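Local coordinates for microtubule-associated protein 1 light chain 3 (Plasmodium falciparum, PDB 4EOY) that belongs to the ubiquitin-like Atg8 family, binds a peptide of its partner Atg3, and is probably conjugated to lipid in the manner of its relatives, at residues P6-E11 / E48-L53; R31-I36 / D105-Y110. The protein carries 3 engineered substitutions. All blocks are in the same frame, centred on the assembly; numbering follows the deposited sequence.

Contact 1: P6-E11 / E48-L53. With CA (calcium ion), chain G.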
loop_
_atom_site.group_PDB
_atom_site.type_symbol
_atom_site.label_atom_id
_atom_site.label_comp_id
_atom_site.label_asym_id
_atom_site.label_seq_id
_atom_site.Cartn_x
_atom_site.Cartn_y
_atom_site.Cartn_z
ATOM N N PRO A 6 1.611 12.670 8.168
ATOM C CA PRO A 6 2.167 11.640 9.051
ATOM C C PRO A 6 2.293 10.286 8.351
ATOM O O PRO A 6 1.318 9.809 7.745
ATOM C CB PRO A 6 1.161 11.580 10.202
ATOM C CG PRO A 6 -0.124 12.064 9.617
ATOM C CD PRO A 6 0.255 13.083 8.580
ATOM N N SER A 7 3.488 9.690 8.424
ATOM C CA SER A 7 3.790 8.411 7.770
ATOM C C SER A 7 4.452 7.410 8.744
ATOM O O SER A 7 4.670 7.717 9.921
ATOM C CB SER A 7 4.693 8.641 6.549
ATOM O OG SER A 7 5.141 7.413 5.979
ATOM N N LEU A 8 4.770 6.222 8.231
ATOM C CA LEU A 8 5.368 5.154 9.024
ATOM C C LEU A 8 6.804 5.482 9.442
ATOM O O LEU A 8 7.301 4.975 10.459
ATOM C CB LEU A 8 5.354 3.851 8.237
ATOM C CG LEU A 8 5.543 2.580 9.060
ATOM C CD1 LEU A 8 4.223 2.168 9.702
ATOM C CD2 LEU A 8 6.069 1.471 8.172
ATOM N N LYS A 9 7.463 6.331 8.657
ATOM C CA LYS A 9 8.823 6.790 8.962
ATOM C C LYS A 9 8.863 7.607 10.255
ATOM O O LYS A 9 9.861 7.601 10.975
ATOM C CB LYS A 9 9.375 7.601 7.791
ATOM C CG LYS A 9 9.482 6.795 6.510
ATOM C CD LYS A 9 10.098 7.593 5.373
ATOM C CE LYS A 9 10.499 6.668 4.235
ATOM N NZ LYS A 9 10.964 7.419 3.043
ATOM N N ASP A 10 7.764 8.296 10.547
ATOM C CA ASP A 10 7.642 9.075 11.774
ATOM C C ASP A 10 7.264 8.179 12.960
ATOM O O ASP A 10 7.520 8.517 14.126
ATOM C CB ASP A 10 6.593 10.181 11.592
ATOM C CG ASP A 10 6.693 10.884 10.226
ATOM O OD1 ASP A 10 7.648 10.624 9.463
ATOM O OD2 ASP A 10 5.804 11.689 9.907
ATOM N N GLU A 11 6.639 7.043 12.647
ATOM C CA GLU A 11 6.170 6.085 13.643
ATOM C C GLU A 11 7.265 5.142 14.105
ATOM O O GLU A 11 7.378 4.866 15.305
ATOM C CB GLU A 11 5.028 5.240 13.063
ATOM C CG GLU A 11 3.655 5.891 13.105
ATOM C CD GLU A 11 2.684 5.274 12.108
ATOM O OE1 GLU A 11 1.806 6.008 11.606
ATOM O OE2 GLU A 11 2.796 4.059 11.823
ATOM N N GLU A 48 -6.914 2.373 8.684
ATOM C CA GLU A 48 -6.246 1.952 9.918
ATOM C C GLU A 48 -5.244 0.840 9.646
ATOM O O GLU A 48 -4.216 0.763 10.330
ATOM C CB GLU A 48 -7.269 1.491 10.961
ATOM C CG GLU A 48 -8.298 2.556 11.315
ATOM C CD GLU A 48 -9.125 2.200 12.533
ATOM O OE1 GLU A 48 -9.448 1.004 12.710
ATOM O OE2 GLU A 48 -9.455 3.121 13.310
ATOM N N LYS A 49 -5.557 -0.014 8.664
ATOM C CA LYS A 49 -4.643 -1.066 8.207
ATOM C C LYS A 49 -4.028 -0.693 6.859
ATOM O O LYS A 49 -4.737 -0.571 5.847
ATOM C CB LYS A 49 -5.364 -2.418 8.130
ATOM C CG LYS A 49 -5.400 -3.138 9.472
ATOM C CD LYS A 49 -5.837 -4.590 9.355
ATOM C CE LYS A 49 -7.307 -4.770 9.694
ATOM N NZ LYS A 49 -7.606 -4.569 11.139
ATOM N N LYS A 50 -2.707 -0.503 6.862
ATOM C CA LYS A 50 -2.003 0.063 5.708
ATOM C C LYS A 50 -0.780 -0.720 5.240
ATOM O O LYS A 50 -0.113 -0.313 4.280
ATOM C CB LYS A 50 -1.594 1.507 6.012
ATOM C CG LYS A 50 -0.672 1.665 7.205
ATOM C CD LYS A 50 -0.375 3.128 7.441
ATOM C CE LYS A 50 0.781 3.328 8.404
ATOM N NZ LYS A 50 1.153 4.777 8.471
ATOM N N LYS A 51 -0.514 -1.860 5.869
ATOM C CA LYS A 51 0.629 -2.693 5.505
ATOM C C LYS A 51 0.137 -3.916 4.740
ATOM O O LYS A 51 -0.747 -4.625 5.206
ATOM C CB LYS A 51 1.389 -3.131 6.761
ATOM C CG LYS A 51 1.851 -1.976 7.629
ATOM C CD LYS A 51 3.264 -2.148 8.169
ATOM C CE LYS A 51 3.357 -3.285 9.171
ATOM N NZ LYS A 51 4.721 -3.444 9.746
ATOM N N PHE A 52 0.721 -4.143 3.570
ATOM C CA PHE A 52 0.344 -5.229 2.692
ATOM C C PHE A 52 1.537 -6.104 2.367
ATOM O O PHE A 52 2.657 -5.606 2.208
ATOM C CB PHE A 52 -0.203 -4.662 1.383
ATOM C CG PHE A 52 -1.549 -4.057 1.520
ATOM C CD1 PHE A 52 -1.697 -2.814 2.094
ATOM C CD2 PHE A 52 -2.681 -4.753 1.099
ATOM C CE1 PHE A 52 -2.947 -2.251 2.232
ATOM C CE2 PHE A 52 -3.942 -4.194 1.233
ATOM C CZ PHE A 52 -4.071 -2.938 1.801
ATOM N N LEU A 53 1.285 -7.398 2.255
ATOM C CA LEU A 53 2.289 -8.349 1.821
ATOM C C LEU A 53 1.776 -8.908 0.507
ATOM O O LEU A 53 0.949 -9.823 0.495
ATOM C CB LEU A 53 2.462 -9.426 2.889
ATOM C CG LEU A 53 3.799 -10.141 2.977
ATOM C CD1 LEU A 53 4.953 -9.139 2.988
ATOM C CD2 LEU A 53 3.825 -11.005 4.229
HETATM CA CA CA G . -0.462 8.682 7.190
HETATM O O HOH W 1 0.392 8.075 9.755
HETATM O O HOH W 2 -2.213 6.824 6.515
HETATM O O HOH W 3 -0.594 10.254 5.546
#

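Contact 2: R31-I36 / D105-Y110. Engineered in segment 31-36: I36 (natural residue Cys).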
loop_
_atom_site.group_PDB
_atom_site.type_symbol
_atom_site.label_atom_id
_atom_site.label_comp_id
_atom_site.label_asym_id
_atom_site.label_seq_id
_atom_site.Cartn_x
_atom_site.Cartn_y
_atom_site.Cartn_z
ATOM N N ARG A 31 6.740 -12.598 -1.684
ATOM C CA ARG A 31 5.830 -11.471 -1.429
ATOM C C ARG A 31 6.616 -10.183 -1.155
ATOM O O ARG A 31 7.760 -10.226 -0.671
ATOM C CB ARG A 31 4.901 -11.794 -0.256
ATOM C CG ARG A 31 3.875 -12.883 -0.559
ATOM C CD ARG A 31 2.871 -13.070 0.578
ATOM N NE ARG A 31 1.677 -13.858 0.205
ATOM C CZ ARG A 31 0.461 -13.365 -0.072
ATOM N NH1 ARG A 31 0.208 -12.059 -0.036
ATOM N NH2 ARG A 31 -0.529 -14.196 -0.386
ATOM N N ILE A 32 6.016 -9.035 -1.468
ATOM C CA ILE A 32 6.681 -7.748 -1.230
ATOM C C ILE A 32 5.956 -6.923 -0.186
ATOM O O ILE A 32 4.724 -6.884 -0.160
ATOM C CB ILE A 32 6.886 -6.943 -2.532
ATOM C CG1 ILE A 32 5.560 -6.571 -3.170
ATOM C CG2 ILE A 32 7.704 -7.768 -3.519
ATOM C CD1 ILE A 32 5.704 -5.544 -4.270
ATOM N N PRO A 33 6.722 -6.295 0.722
ATOM C CA PRO A 33 6.109 -5.465 1.741
ATOM C C PRO A 33 5.746 -4.077 1.201
ATOM O O PRO A 33 6.619 -3.358 0.701
ATOM C CB PRO A 33 7.195 -5.381 2.821
ATOM C CG PRO A 33 8.475 -5.574 2.091
ATOM C CD PRO A 33 8.166 -6.493 0.963
ATOM N N VAL A 34 4.468 -3.722 1.319
ATOM C CA VAL A 34 3.951 -2.468 0.814
ATOM C C VAL A 34 3.258 -1.721 1.941
ATOM O O VAL A 34 2.513 -2.329 2.708
ATOM C CB VAL A 34 2.945 -2.704 -0.321
ATOM C CG1 VAL A 34 2.343 -1.391 -0.774
ATOM C CG2 VAL A 34 3.620 -3.407 -1.477
ATOM N N VAL A 35 3.507 -0.411 2.033
ATOM C CA VAL A 35 2.828 0.466 2.975
ATOM C C VAL A 35 2.051 1.512 2.185
ATOM O O VAL A 35 2.602 2.144 1.286
ATOM C CB VAL A 35 3.816 1.177 3.919
ATOM C CG1 VAL A 35 3.060 1.922 5.027
ATOM C CG2 VAL A 35 4.765 0.169 4.535
ATOM N N ILE A 36 0.777 1.697 2.519
ATOM C CA ILE A 36 -0.066 2.685 1.831
ATOM C C ILE A 36 -0.228 3.962 2.656
ATOM O O ILE A 36 -0.500 3.910 3.865
ATOM C CB ILE A 36 -1.466 2.137 1.527
ATOM C CG1 ILE A 36 -2.341 3.228 0.903
ATOM C CG2 ILE A 36 -2.141 1.692 2.796
ATOM C CD1 ILE A 36 -3.533 2.683 0.170
ATOM N N ASP A 105 8.048 -5.549 -10.136
ATOM C CA ASP A 105 8.730 -4.536 -10.917
ATOM C C ASP A 105 8.718 -3.212 -10.160
ATOM O O ASP A 105 9.765 -2.593 -9.952
ATOM C CB ASP A 105 8.094 -4.415 -12.296
ATOM C CG ASP A 105 8.420 -5.594 -13.176
ATOM O OD1 ASP A 105 9.617 -6.021 -13.173
ATOM O OD2 ASP A 105 7.497 -6.087 -13.873
ATOM N N LEU A 106 7.540 -2.825 -9.688
ATOM C CA LEU A 106 7.408 -1.657 -8.839
ATOM C C LEU A 106 8.375 -1.742 -7.678
ATOM O O LEU A 106 9.038 -0.750 -7.348
ATOM C CB LEU A 106 5.972 -1.512 -8.317
ATOM C CG LEU A 106 5.096 -0.535 -9.088
ATOM C CD1 LEU A 106 4.990 -0.950 -10.537
ATOM C CD2 LEU A 106 3.715 -0.386 -8.443
ATOM N N TYR A 107 8.451 -2.919 -7.052
ATOM C CA TYR A 107 9.325 -3.109 -5.907
ATOM C C TYR A 107 10.774 -2.900 -6.314
ATOM O O TYR A 107 11.477 -2.135 -5.686
ATOM C CB TYR A 107 9.153 -4.499 -5.307
ATOM C CG TYR A 107 9.900 -4.700 -4.019
ATOM C CD1 TYR A 107 9.442 -4.142 -2.850
ATOM C CD2 TYR A 107 11.052 -5.459 -3.969
ATOM C CE1 TYR A 107 10.117 -4.309 -1.660
ATOM C CE2 TYR A 107 11.739 -5.647 -2.775
ATOM C CZ TYR A 107 11.259 -5.065 -1.620
ATOM O OH TYR A 107 11.911 -5.226 -0.409
ATOM N N GLU A 108 11.226 -3.586 -7.358
ATOM C CA GLU A 108 12.612 -3.439 -7.815
ATOM C C GLU A 108 12.930 -1.983 -8.237
ATOM O O GLU A 108 13.990 -1.483 -7.936
ATOM C CB GLU A 108 12.933 -4.455 -8.921
ATOM C CG GLU A 108 12.952 -5.900 -8.413
ATOM C CD GLU A 108 13.125 -6.960 -9.505
ATOM O OE1 GLU A 108 13.423 -6.627 -10.677
ATOM O OE2 GLU A 108 12.962 -8.155 -9.181
ATOM N N MET A 109 11.981 -1.293 -8.863
ATOM C CA MET A 109 12.208 0.068 -9.355
ATOM C C MET A 109 12.132 1.166 -8.285
ATOM O O MET A 109 12.957 2.077 -8.284
ATOM C CB MET A 109 11.218 0.399 -10.472
ATOM C CG MET A 109 11.607 -0.164 -11.820
ATOM S SD MET A 109 10.466 0.359 -13.100
ATOM C CE MET A 109 8.988 -0.549 -12.639
ATOM N N TYR A 110 11.152 1.081 -7.385
ATOM C CA TYR A 110 10.810 2.184 -6.481
ATOM C C TYR A 110 10.913 1.852 -4.998
ATOM O O TYR A 110 10.563 2.665 -4.153
ATOM C CB TYR A 110 9.397 2.700 -6.786
ATOM C CG TYR A 110 9.213 3.149 -8.220
ATOM C CD1 TYR A 110 9.984 4.171 -8.749
ATOM C CD2 TYR A 110 8.282 2.552 -9.047
ATOM C CE1 TYR A 110 9.819 4.594 -10.055
ATOM C CE2 TYR A 110 8.123 2.962 -10.360
ATOM C CZ TYR A 110 8.897 3.975 -10.855
ATOM O OH TYR A 110 8.734 4.377 -12.164
#

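Contact 1: P6-E11 / E48-L53
This is a lysine-mediated contact, part apolar and part ionic, in which K50, just ahead of the edge strand 51-55, reaches across to L8 and E11 on the short N-terminal helix 8-11. The backbones stay well apart, L8 CA to K50 CA being 9.6 Å, so side chains do most of the spanning. K50 has the largest share: its CG sits between the backbone N and the carbonyl carbon (chi1 60°), and beyond CG the chain is extended, carrying the ammonium group to the helix. On the way its CE passes L8 CD1 at 3.9 Å, the two side chains meeting at a slant. L8 CG, lying opposite the backbone N at chi1 -162°, sends this methyl toward the lysine, while L8 also packs on V35 of strand 31-38 and on Y116.

The surroundings are those of an Atg8 protein, where an N-terminal helical extension is added to a ubiquitin-like fold; here the extension's first helix is tied to the sheet near its edge. E11 comes at K50 from the opposite direction. Its carboxylate meets the ammonium unevenly, with K50 NZ at 3.4 Å from E11 OE1 and at 3.8 Å from E11 OE2, and the salt bridge is correspondingly long, its hydrogen bond weak. The stronger partner of K50 NZ is E37 OE2, so the ammonium is shared between two acids, and E37 also makes a weak hydrogen bond with S7 OG. E11 OE1 has a second partner, a water that donates to it at 3.1 Å and is itself a long ligand of the calcium ion (2.8 Å). That calcium ion is bound directly by P6 O at 2.2 Å and by two further waters; E11 is in its second shell through this one water.

Contact 2: R31-I36 / D105-Y110
The Y107 ring has I32 over one face, with CG2 3.8 Å above the ring plane and displaced toward the rim, while P33 approaches it obliquely. The I32 contact qualifies as CH-pi: CG2 lies 4.1 Å from the ring centroid and 23° off the ring normal. I32 CB shares that approach, nearest to Y107 CD1, and the CD1 end of isoleucine runs back along the tyrosine to touch Y107 CB at 3.8 Å, the two side chains running antiparallel alongside one another. P33 touches with its CD, 3.9 Å from Y107 CE1. Y107 CG points opposite its backbone N (chi1 -173°), which directs the ring from the helix onto the strand. The phenol end is fixed separately, for the hydroxyl of this buried residue is hydrogen-bonded to the carbonyl oxygen of G115.

Between the two segments the packing is apolar, helix on strand, made by three buried residues of the ubiquitin-like core. Helix 103-110 continues it through M103 and Q104, which also cover I32, and through L106 on L117; strand 31-38 lies between strands 51-55 and 117-122.

In the fold
Contacts 1 and 2 have centres about 14 Å apart and meet along one seam, the antiparallel pairing of strands 31-38 and 51-55. A probable backbone hydrogen bond, F52 N to V34 O at 2.7 Å, joins them, and L53 CD1 packs on I32 O at 3.9 Å. Their segments alternate along the chain, and the strand pair lies between the side chains that meet the N-terminal helix and those that meet helix 103-110. Both border the bound Atg3 peptide: K51 and L53 hydrogen-bond to its backbone, consistent with peptide addition at the sheet edge, and P33 packs on an aromatic side chain of the peptide. The calcium ion held by P6 sits beside contact 1.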